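Local coordinates for putative metal binding protein (Coccidioides immitis, PDB 3CVG) that is of unknown function but, as a putative metal binding protein of periplasmic binding protein type, probably binds a metal ion or another small ligand, at residues R146-D152 with W179-T185; E6-D10 with F54-K60; F103-F107 with K224-D228. One frame throughout, in Å; residues are numbered along the deposited sequence.

Interaction 1: residues R146-D152 with W179-T185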
loop_
_atom_site.group_PDB
_atom_site.type_symbol
_atom_site.label_atom_id
_atom_site.label_comp_id
_atom_site.label_asym_id
_atom_site.label_seq_id
_atom_site.Cartn_x
_atom_site.Cartn_y
_atom_site.Cartn_z
ATOM N N ARG A 146 22.036 7.483 1.751
ATOM C CA ARG A 146 20.934 8.105 2.482
ATOM C C ARG A 146 19.639 7.338 2.172
ATOM O O ARG A 146 19.499 6.750 1.096
ATOM C CB ARG A 146 20.804 9.589 2.098
ATOM C CG ARG A 146 21.993 10.453 2.578
ATOM C CD ARG A 146 21.933 11.865 2.020
ATOM N NE ARG A 146 20.702 12.563 2.395
ATOM C CZ ARG A 146 20.457 13.050 3.607
ATOM N NH1 ARG A 146 21.358 12.919 4.576
ATOM N NH2 ARG A 146 19.319 13.683 3.847
ATOM N N PHE A 147 18.712 7.322 3.127
ATOM C CA PHE A 147 17.439 6.619 2.964
ATOM C C PHE A 147 16.283 7.590 3.178
ATOM O O PHE A 147 16.211 8.235 4.229
ATOM C CB PHE A 147 17.328 5.485 3.990
ATOM C CG PHE A 147 16.062 4.700 3.874
ATOM C CD1 PHE A 147 15.981 3.615 3.009
ATOM C CD2 PHE A 147 14.929 5.075 4.590
ATOM C CE1 PHE A 147 14.792 2.914 2.862
ATOM C CE2 PHE A 147 13.734 4.372 4.443
ATOM C CZ PHE A 147 13.676 3.292 3.577
ATOM N N LEU A 148 15.378 7.673 2.202
ATOM C CA LEU A 148 14.233 8.583 2.292
ATOM C C LEU A 148 12.990 7.950 2.915
ATOM O O LEU A 148 12.460 6.947 2.424
ATOM C CB LEU A 148 13.873 9.151 0.907
ATOM C CG LEU A 148 12.902 10.347 0.843
ATOM C CD1 LEU A 148 13.176 11.141 -0.422
ATOM C CD2 LEU A 148 11.427 9.902 0.883
ATOM N N SER A 149 12.531 8.553 4.001
ATOM C CA SER A 149 11.344 8.092 4.707
ATOM C C SER A 149 10.239 9.140 4.606
ATOM O O SER A 149 10.471 10.330 4.839
ATOM C CB SER A 149 11.675 7.819 6.181
ATOM O OG SER A 149 10.500 7.684 6.969
ATOM N N ARG A 150 9.038 8.704 4.247
ATOM C CA ARG A 150 7.909 9.623 4.164
ATOM C C ARG A 150 7.490 10.087 5.568
ATOM O O ARG A 150 6.786 11.091 5.707
ATOM C CB ARG A 150 6.754 8.970 3.410
ATOM C CG ARG A 150 6.997 8.950 1.895
ATOM C CD ARG A 150 5.963 8.114 1.162
ATOM N NE ARG A 150 4.606 8.523 1.498
ATOM C CZ ARG A 150 3.553 7.717 1.440
ATOM N NH1 ARG A 150 3.703 6.457 1.053
ATOM N NH2 ARG A 150 2.354 8.166 1.788
ATOM N N TYR A 151 7.916 9.341 6.592
ATOM C CA TYR A 151 7.683 9.703 8.004
ATOM C C TYR A 151 6.283 10.274 8.220
ATOM O O TYR A 151 6.116 11.324 8.859
ATOM C CB TYR A 151 8.738 10.758 8.402
ATOM C CG TYR A 151 9.251 10.670 9.829
ATOM C CD1 TYR A 151 9.964 9.559 10.262
ATOM C CD2 TYR A 151 9.033 11.707 10.738
ATOM C CE1 TYR A 151 10.447 9.473 11.562
ATOM C CE2 TYR A 151 9.516 11.636 12.034
ATOM C CZ TYR A 151 10.222 10.520 12.440
ATOM O OH TYR A 151 10.735 10.462 13.712
ATOM N N ASP A 152 5.277 9.574 7.705
ATOM C CA ASP A 152 3.902 10.060 7.759
ATOM C C ASP A 152 2.868 9.049 8.256
ATOM O O ASP A 152 1.680 9.214 7.987
ATOM C CB ASP A 152 3.508 10.521 6.353
ATOM C CG ASP A 152 3.564 9.382 5.350
ATOM O OD1 ASP A 152 3.999 8.280 5.750
ATOM O OD2 ASP A 152 3.187 9.567 4.173
ATOM N N TRP A 179 21.420 10.445 8.073
ATOM C CA TRP A 179 21.205 9.906 6.726
ATOM C C TRP A 179 19.751 9.404 6.552
ATOM O O TRP A 179 19.327 9.053 5.441
ATOM C CB TRP A 179 22.179 8.759 6.442
ATOM C CG TRP A 179 22.316 7.754 7.560
ATOM C CD1 TRP A 179 23.261 7.751 8.542
ATOM C CD2 TRP A 179 21.502 6.596 7.784
ATOM N NE1 TRP A 179 23.092 6.660 9.364
ATOM C CE2 TRP A 179 22.020 5.933 8.921
ATOM C CE3 TRP A 179 20.384 6.053 7.139
ATOM C CZ2 TRP A 179 21.459 4.754 9.424
ATOM C CZ3 TRP A 179 19.824 4.881 7.638
ATOM C CH2 TRP A 179 20.362 4.243 8.770
ATOM N N TYR A 180 19.000 9.354 7.653
ATOM C CA TYR A 180 17.599 8.926 7.617
ATOM C C TYR A 180 16.863 10.215 7.275
ATOM O O TYR A 180 16.599 11.055 8.144
ATOM C CB TYR A 180 17.162 8.383 8.984
ATOM C CG TYR A 180 15.785 7.740 8.996
ATOM C CD1 TYR A 180 15.548 6.517 8.352
ATOM C CD2 TYR A 180 14.725 8.340 9.673
ATOM C CE1 TYR A 180 14.281 5.911 8.392
ATOM C CE2 TYR A 180 13.462 7.747 9.713
ATOM C CZ TYR A 180 13.245 6.534 9.076
ATOM O OH TYR A 180 11.989 5.948 9.129
ATOM N N HIS A 181 16.553 10.353 5.990
ATOM C CA HIS A 181 15.930 11.541 5.428
ATOM C C HIS A 181 14.409 11.588 5.429
ATOM O O HIS A 181 13.742 10.808 4.740
ATOM C CB HIS A 181 16.447 11.723 3.995
ATOM C CG HIS A 181 15.890 12.924 3.291
ATOM N ND1 HIS A 181 15.823 13.010 1.915
ATOM C CD2 HIS A 181 15.371 14.077 3.765
ATOM C CE1 HIS A 181 15.277 14.167 1.576
ATOM N NE2 HIS A 181 14.994 14.834 2.680
ATOM N N GLN A 182 13.881 12.531 6.201
ATOM C CA GLN A 182 12.450 12.744 6.321
ATOM C C GLN A 182 11.973 13.685 5.230
ATOM O O GLN A 182 12.309 14.869 5.236
ATOM C CB GLN A 182 12.116 13.357 7.687
ATOM C CG GLN A 182 12.330 12.423 8.872
ATOM C CD GLN A 182 12.024 13.101 10.206
ATOM O OE1 GLN A 182 11.189 14.007 10.287
ATOM N NE2 GLN A 182 12.684 12.646 11.258
ATOM N N TYR A 183 11.192 13.162 4.295
ATOM C CA TYR A 183 10.639 13.976 3.213
ATOM C C TYR A 183 9.147 13.635 3.261
ATOM O O TYR A 183 8.697 12.654 2.659
ATOM C CB TYR A 183 11.254 13.560 1.879
ATOM C CG TYR A 183 10.853 14.446 0.723
ATOM C CD1 TYR A 183 11.388 15.734 0.576
ATOM C CD2 TYR A 183 9.919 14.012 -0.216
ATOM C CE1 TYR A 183 10.993 16.566 -0.490
ATOM C CE2 TYR A 183 9.520 14.834 -1.279
ATOM C CZ TYR A 183 10.059 16.104 -1.408
ATOM O OH TYR A 183 9.664 16.905 -2.459
ATOM N N ILE A 184 8.399 14.451 3.994
ATOM C CA ILE A 184 6.984 14.215 4.231
ATOM C C ILE A 184 6.045 14.679 3.136
ATOM O O ILE A 184 5.581 15.822 3.138
ATOM C CB ILE A 184 6.587 14.849 5.581
ATOM C CG1 ILE A 184 7.652 14.491 6.631
ATOM C CG2 ILE A 184 5.216 14.342 6.016
ATOM C CD1 ILE A 184 7.560 15.278 7.933
ATOM N N THR A 185 5.757 13.770 2.210
ATOM C CA THR A 185 4.874 14.057 1.081
ATOM C C THR A 185 4.156 12.783 0.633
ATOM O O THR A 185 4.359 11.716 1.211
ATOM C CB THR A 185 5.671 14.563 -0.135
ATOM O OG1 THR A 185 6.577 13.532 -0.554
ATOM C CG2 THR A 185 6.456 15.821 0.208
#

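Interaction 2: residues E6-D10 with F54-K60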
loop_
_atom_site.group_PDB
_atom_site.type_symbol
_atom_site.label_atom_id
_atom_site.label_comp_id
_atom_site.label_asym_id
_atom_site.label_seq_id
_atom_site.Cartn_x
_atom_site.Cartn_y
_atom_site.Cartn_z
ATOM N N GLU A 6 -14.183 12.050 -0.898
ATOM C CA GLU A 6 -13.085 12.428 -1.835
ATOM C C GLU A 6 -13.527 12.266 -3.285
ATOM O O GLU A 6 -12.952 12.873 -4.193
ATOM C CB GLU A 6 -11.851 11.557 -1.580
ATOM C CG GLU A 6 -10.726 11.750 -2.589
ATOM C CD GLU A 6 -10.140 13.152 -2.561
ATOM O OE1 GLU A 6 -9.539 13.529 -1.532
ATOM O OE2 GLU A 6 -10.280 13.877 -3.570
ATOM N N ASP A 7 -14.546 11.440 -3.495
ATOM C CA ASP A 7 -15.059 11.186 -4.833
ATOM C C ASP A 7 -16.159 10.134 -4.752
ATOM O O ASP A 7 -16.075 9.200 -3.957
ATOM C CB ASP A 7 -13.919 10.699 -5.734
ATOM C CG ASP A 7 -14.190 10.935 -7.206
ATOM O OD1 ASP A 7 -14.651 12.043 -7.557
ATOM O OD2 ASP A 7 -13.928 10.019 -8.016
ATOM N N VAL A 8 -17.201 10.298 -5.559
ATOM C CA VAL A 8 -18.306 9.345 -5.575
ATOM C C VAL A 8 -18.470 8.821 -6.994
ATOM O O VAL A 8 -18.358 9.576 -7.962
ATOM C CB VAL A 8 -19.629 9.998 -5.117
ATOM C CG1 VAL A 8 -20.751 8.968 -5.142
ATOM C CG2 VAL A 8 -19.467 10.575 -3.714
ATOM N N TYR A 9 -18.732 7.525 -7.118
ATOM C CA TYR A 9 -18.879 6.909 -8.427
ATOM C C TYR A 9 -20.312 6.467 -8.710
ATOM O O TYR A 9 -21.013 5.979 -7.823
ATOM C CB TYR A 9 -17.899 5.737 -8.539
ATOM C CG TYR A 9 -16.489 6.122 -8.126
ATOM C CD1 TYR A 9 -16.075 6.020 -6.795
ATOM C CD2 TYR A 9 -15.592 6.646 -9.051
ATOM C CE1 TYR A 9 -14.801 6.433 -6.398
ATOM C CE2 TYR A 9 -14.317 7.063 -8.667
ATOM C CZ TYR A 9 -13.928 6.955 -7.343
ATOM O OH TYR A 9 -12.668 7.371 -6.972
ATOM N N ASP A 10 -20.740 6.640 -9.959
ATOM C CA ASP A 10 -22.106 6.302 -10.354
ATOM C C ASP A 10 -22.234 5.084 -11.268
ATOM O O ASP A 10 -23.341 4.727 -11.675
ATOM C CB ASP A 10 -22.752 7.508 -11.041
ATOM C CG ASP A 10 -24.239 7.612 -10.764
ATOM O OD1 ASP A 10 -24.875 6.566 -10.507
ATOM O OD2 ASP A 10 -24.772 8.744 -10.812
ATOM N N PHE A 54 -27.557 3.064 -7.884
ATOM C CA PHE A 54 -27.006 3.671 -6.677
ATOM C C PHE A 54 -25.543 4.062 -6.883
ATOM O O PHE A 54 -24.863 3.518 -7.756
ATOM C CB PHE A 54 -27.130 2.694 -5.505
ATOM C CG PHE A 54 -26.320 1.444 -5.674
ATOM C CD1 PHE A 54 -24.992 1.400 -5.259
ATOM C CD2 PHE A 54 -26.870 0.319 -6.280
ATOM C CE1 PHE A 54 -24.225 0.258 -5.441
ATOM C CE2 PHE A 54 -26.110 -0.831 -6.469
ATOM C CZ PHE A 54 -24.784 -0.863 -6.049
ATOM N N LYS A 55 -25.069 5.010 -6.076
ATOM C CA LYS A 55 -23.692 5.487 -6.156
ATOM C C LYS A 55 -22.831 4.879 -5.055
ATOM O O LYS A 55 -23.344 4.354 -4.065
ATOM C CB LYS A 55 -23.652 7.016 -6.041
ATOM C CG LYS A 55 -24.238 7.744 -7.234
ATOM C CD LYS A 55 -24.549 9.194 -6.901
ATOM C CE LYS A 55 -25.227 9.881 -8.078
ATOM N NZ LYS A 55 -25.762 11.225 -7.715
ATOM N N VAL A 56 -21.517 4.959 -5.238
ATOM C CA VAL A 56 -20.559 4.437 -4.270
ATOM C C VAL A 56 -19.547 5.534 -3.963
ATOM O O VAL A 56 -18.804 5.969 -4.845
ATOM C CB VAL A 56 -19.809 3.209 -4.829
ATOM C CG1 VAL A 56 -18.753 2.739 -3.831
ATOM C CG2 VAL A 56 -20.795 2.088 -5.129
ATOM N N ALA A 57 -19.523 5.981 -2.713
ATOM C CA ALA A 57 -18.608 7.038 -2.303
ATOM C C ALA A 57 -17.341 6.484 -1.665
ATOM O O ALA A 57 -17.389 5.528 -0.886
ATOM C CB ALA A 57 -19.308 7.991 -1.334
ATOM N N TRP A 58 -16.210 7.097 -2.009
ATOM C CA TRP A 58 -14.910 6.700 -1.484
ATOM C C TRP A 58 -14.320 7.774 -0.575
ATOM O O TRP A 58 -14.116 8.913 -0.991
ATOM C CB TRP A 58 -13.928 6.408 -2.632
ATOM C CG TRP A 58 -12.478 6.427 -2.200
ATOM C CD1 TRP A 58 -11.938 5.799 -1.111
ATOM C CD2 TRP A 58 -11.398 7.142 -2.822
ATOM N NE1 TRP A 58 -10.596 6.082 -1.016
ATOM C CE2 TRP A 58 -10.238 6.905 -2.051
ATOM C CE3 TRP A 58 -11.299 7.961 -3.955
ATOM C CZ2 TRP A 58 -8.993 7.460 -2.374
ATOM C CZ3 TRP A 58 -10.058 8.512 -4.276
ATOM C CH2 TRP A 58 -8.924 8.257 -3.488
ATOM N N TYR A 59 -14.058 7.393 0.671
ATOM C CA TYR A 59 -13.459 8.285 1.661
ATOM C C TYR A 59 -11.971 7.962 1.766
ATOM O O TYR A 59 -11.593 6.811 2.000
ATOM C CB TYR A 59 -14.121 8.083 3.022
ATOM C CG TYR A 59 -15.462 8.758 3.145
ATOM C CD1 TYR A 59 -15.559 10.077 3.585
ATOM C CD2 TYR A 59 -16.633 8.085 2.806
ATOM C CE1 TYR A 59 -16.796 10.713 3.688
ATOM C CE2 TYR A 59 -17.871 8.710 2.902
ATOM C CZ TYR A 59 -17.947 10.020 3.344
ATOM O OH TYR A 59 -19.174 10.627 3.443
ATOM N N LYS A 60 -11.134 8.978 1.590
ATOM C CA LYS A 60 -9.687 8.806 1.647
ATOM C C LYS A 60 -9.203 8.737 3.088
ATOM O O LYS A 60 -9.379 9.686 3.856
ATOM C CB LYS A 60 -8.997 9.961 0.926
ATOM C CG LYS A 60 -7.497 9.821 0.800
ATOM C CD LYS A 60 -6.933 10.914 -0.100
ATOM C CE LYS A 60 -5.463 10.673 -0.423
ATOM N NZ LYS A 60 -4.942 11.667 -1.407
HETATM O O HOH W 1 -12.925 11.564 2.282
#

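Interaction 3: residues F103-F107 with K224-D228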
loop_
_atom_site.group_PDB
_atom_site.type_symbol
_atom_site.label_atom_id
_atom_site.label_comp_id
_atom_site.label_asym_id
_atom_site.label_seq_id
_atom_site.Cartn_x
_atom_site.Cartn_y
_atom_site.Cartn_z
ATOM N N PHE A 103 -6.805 -8.044 -2.532
ATOM C CA PHE A 103 -5.770 -8.088 -3.549
ATOM C C PHE A 103 -4.387 -7.974 -2.923
ATOM O O PHE A 103 -4.258 -7.762 -1.716
ATOM C CB PHE A 103 -5.998 -6.987 -4.602
ATOM C CG PHE A 103 -5.946 -5.585 -4.059
ATOM C CD1 PHE A 103 -4.730 -4.915 -3.927
ATOM C CD2 PHE A 103 -7.116 -4.925 -3.692
ATOM C CE1 PHE A 103 -4.683 -3.615 -3.441
ATOM C CE2 PHE A 103 -7.079 -3.619 -3.202
ATOM C CZ PHE A 103 -5.858 -2.966 -3.078
ATOM N N ARG A 104 -3.357 -8.139 -3.747
ATOM C CA ARG A 104 -1.983 -8.070 -3.268
ATOM C C ARG A 104 -1.182 -6.976 -3.975
ATOM O O ARG A 104 -1.024 -6.985 -5.201
ATOM C CB ARG A 104 -1.299 -9.436 -3.443
ATOM C CG ARG A 104 -1.798 -10.514 -2.451
ATOM C CD ARG A 104 -1.258 -11.929 -2.757
ATOM N NE ARG A 104 -1.857 -12.503 -3.967
ATOM C CZ ARG A 104 -1.635 -13.742 -4.410
ATOM N NH1 ARG A 104 -0.822 -14.563 -3.753
ATOM N NH2 ARG A 104 -2.224 -14.164 -5.523
ATOM N N ASP A 105 -0.699 -6.022 -3.183
ATOM C CA ASP A 105 0.110 -4.925 -3.695
ATOM C C ASP A 105 1.555 -5.293 -3.367
ATOM O O ASP A 105 1.800 -6.266 -2.649
ATOM C CB ASP A 105 -0.305 -3.615 -3.017
ATOM C CG ASP A 105 0.504 -2.417 -3.502
ATOM O OD1 ASP A 105 1.008 -2.448 -4.645
ATOM O OD2 ASP A 105 0.614 -1.433 -2.739
ATOM N N HIS A 106 2.517 -4.540 -3.885
ATOM C CA HIS A 106 3.911 -4.868 -3.626
ATOM C C HIS A 106 4.782 -3.643 -3.365
ATOM O O HIS A 106 4.650 -2.620 -4.034
ATOM C CB HIS A 106 4.490 -5.664 -4.802
ATOM C CG HIS A 106 3.632 -6.818 -5.229
ATOM N ND1 HIS A 106 2.566 -6.676 -6.092
ATOM C CD2 HIS A 106 3.640 -8.123 -4.854
ATOM C CE1 HIS A 106 1.955 -7.838 -6.231
ATOM N NE2 HIS A 106 2.585 -8.732 -5.489
ATOM N N PHE A 107 5.658 -3.755 -2.371
ATOM C CA PHE A 107 6.588 -2.678 -2.035
ATOM C C PHE A 107 7.888 -2.982 -2.792
ATOM O O PHE A 107 8.095 -4.107 -3.258
ATOM C CB PHE A 107 6.894 -2.673 -0.526
ATOM C CG PHE A 107 5.762 -2.160 0.340
ATOM C CD1 PHE A 107 5.395 -0.819 0.312
ATOM C CD2 PHE A 107 5.093 -3.019 1.216
ATOM C CE1 PHE A 107 4.380 -0.332 1.148
ATOM C CE2 PHE A 107 4.078 -2.545 2.052
ATOM C CZ PHE A 107 3.722 -1.197 2.018
ATOM N N LYS A 224 11.984 -6.182 -5.312
ATOM C CA LYS A 224 10.559 -6.005 -5.550
ATOM C C LYS A 224 9.835 -7.127 -4.825
ATOM O O LYS A 224 10.246 -8.288 -4.899
ATOM C CB LYS A 224 10.242 -6.082 -7.049
ATOM C CG LYS A 224 8.783 -5.785 -7.376
ATOM C CD LYS A 224 8.458 -6.087 -8.837
ATOM C CE LYS A 224 7.063 -5.598 -9.206
ATOM N NZ LYS A 224 6.733 -5.866 -10.639
ATOM N N GLY A 225 8.765 -6.785 -4.118
ATOM C CA GLY A 225 8.024 -7.795 -3.390
ATOM C C GLY A 225 7.386 -8.836 -4.297
ATOM O O GLY A 225 6.926 -8.513 -5.390
ATOM N N THR A 226 7.381 -10.087 -3.849
ATOM C CA THR A 226 6.767 -11.173 -4.610
ATOM C C THR A 226 5.428 -11.457 -3.950
ATOM O O THR A 226 5.014 -10.732 -3.047
ATOM C CB THR A 226 7.603 -12.476 -4.553
ATOM O OG1 THR A 226 7.666 -12.947 -3.205
ATOM C CG2 THR A 226 9.007 -12.240 -5.069
ATOM N N ASN A 227 4.747 -12.511 -4.388
ATOM C CA ASN A 227 3.468 -12.860 -3.784
ATOM C C ASN A 227 3.611 -13.919 -2.705
ATOM O O ASN A 227 2.615 -14.395 -2.167
ATOM C CB ASN A 227 2.472 -13.334 -4.849
ATOM C CG ASN A 227 1.928 -12.192 -5.671
ATOM O OD1 ASN A 227 1.305 -11.274 -5.140
ATOM N ND2 ASN A 227 2.168 -12.233 -6.969
ATOM N N ASP A 228 4.841 -14.308 -2.394
ATOM C CA ASP A 228 5.040 -15.295 -1.341
ATOM C C ASP A 228 4.461 -14.698 -0.064
ATOM O O ASP A 228 4.717 -13.534 0.256
ATOM C CB ASP A 228 6.522 -15.612 -1.159
ATOM C CG ASP A 228 7.122 -16.305 -2.372
ATOM O OD1 ASP A 228 6.371 -17.002 -3.091
ATOM O OD2 ASP A 228 8.348 -16.164 -2.600
HETATM O O HOH W 2 0.224 -14.528 -1.012
#

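Interaction 1: residues R146-D152 with W179-T185
Phe147 and Tyr180 lie side by side on one face of a parallel strand pair, Phe147 CD2 3.9 Å from Tyr180 CE1. Beyond Tyr180, Tyr151 crosses at about a right angle and puts CE1 against the edge of the Tyr180 ring. On the other face Leu148 CG packs 3.8 Å from Tyr183 CB. The amide of Gln182 is stacked over a face of Tyr151, the two planes 17° apart, with Gln182 CD 3.3 Å from Tyr151 CD2. With CG beside its backbone N (chi1 -69°) and the chain extended beyond, Gln182 reaches that ring, and its NE2 is hydrogen-bonded to Tyr176 OH. Four backbone hydrogen bonds join the two segments, among them Ser149 N to His181 O at 2.7 Å. Ser149 OG and Tyr180 OH turn to the carboxylate of Glu160, on helix 155-166. At the polar edge, Arg146 NH2 comes to 3.5 Å from His181 CB, the guanidinium and imidazole planes 41° apart, while Arg146 NE and His181 ND1 share the carboxylate of Glu199. At the far end Arg150 NE donates to Thr185 O at 3.2 Å, in the carbonyl plane, and Arg150 NH2 makes a salt bridge to Asp152 OD2 at 2.9 Å. The Arg150 side chain approaches a bound calcium ion to about 3 Å between nearest atoms. Strand 147-149, helix 155-166 and strand 180-182 form a beta-alpha-beta unit, as in periplasmic binding proteins.

Interaction 2: residues E6-D10 with F54-K60
The Trp58 indole carries Glu6 over one face: Glu6 CG sits 4.1 Å from the centroid of the six-membered ring, 27° off its normal, a CH-pi contact, with the backbone N of Lys60 above the rim of that same face. Glu6 reaches it with CG anti to its backbone N (chi1 173°), while its carboxylate plane stands 48° from the ring. Tyr9 runs beside Trp58, pointing the same way, and takes Trp58 CB at its edge, in plane, 3.9 Å from Tyr9 CE1. Tyr9 OH comes to 3.4 Å from Trp58 CE3. Trp58 NE1 bonds to Asn26 O, so the indole is tied to the end of strand 20-26. On the reverse face of the antiparallel pair, Val8 CG2 presses on Ala57 CB at 3.5 Å. The backbones are joined at Tyr9 and Val56 by two bonds, N to O each way and both 2.8 Å long. Glu6 and Asp7 both face Trp58 in a classic beta bulge: Glu6 N donates to Trp58 O, and Trp58 N to Asp7 O. At the other end Asp10 OD2 meets Lys55 CE at 3.0 Å, yet Lys55 NZ stays 4.1 Å from that oxygen. The register of this edge strand therefore rests on backbone bonds and on packing over the indole and Ala57, while the nearby opposite charges, beyond salt-bridge range, would add at most a diffuse attraction.

Interaction 3: residues F103-F107 with K224-D228
His106 and Asn227 cross at about a right angle, the imidazole turned 73° from the amide, and meet through one hydrogen bond: His106 NE2 donates to Asn227 OD1 at 2.9 Å, with an N-H...O angle of 161°. The acceptor lies close to the imidazole plane, but the donor stands well above the plane of the Asn227 carbonyl and does not follow a lone pair. Asn227 ND2 is turned to Ser280 OG, on strand 276-281, so both ends of the amide are used. His106 has CG beside its backbone N, which carries the ring across to the loop; there CD2 comes to 3.4 Å from Gly225 O. Thr226 O lies at the ring edge, in plane, 3.5 Å from the same carbon; this buried oxygen has no polar partner in the model.

The loop follows strand 220-224, which pairs antiparallel with the long strand 100-111, and the backbone hydrogen bond across these segments is Gly225 N to Phe107 O at 2.9 Å, nearly in line with the carbonyl. Beyond it the chain leaves the strand, and side chains replace backbone bonds. Thr226 OG1 closes an ST turn by accepting from Asp228 N, and it also bonds to Asp231.

Arg104 approaches Asn227 from another direction. The two side chains cross at about a right angle, the guanidinium and amide planes being 41° apart, and a bend at the third torsion lays one guanidinium face beside Asn227 OD1, 3.6 Å from Arg104 NE. The same oxygen therefore takes the His106 bond and sits over the arginine, whose positive charge would probably polarise it. Water 2 lies at the guanidinium edge, in plane, accepting from Arg104 NH1 and donating to Asn227 O, while Arg104 NH2 bonds to Pro281 O.

How the interactions relate
The three contacts lie apart, their centres 22 to 32 Å from one another. Interaction 3, about 10 Å from the chain centre, has no exposed residue in contact; interaction 1, at about 17 Å, has a single one, and interaction 2, at about 20 Å, five. Interaction 1 pairs parallel strands over an aromatic face, with carboxylates of Glu160 and Glu199 taking up its polar ends. Interaction 2 attaches a short, largely exposed strand near the N-terminus, with Tyr9 buried, mainly by backbone bonds. Interaction 3 fastens a loop to strand 100-111 by one side-chain bond, one backbone bond and a bridging water. Interactions 1 and 3 both approach the calcium ion, nearest atoms at about 3 Å (Arg150) and about 5 Å (Phe107).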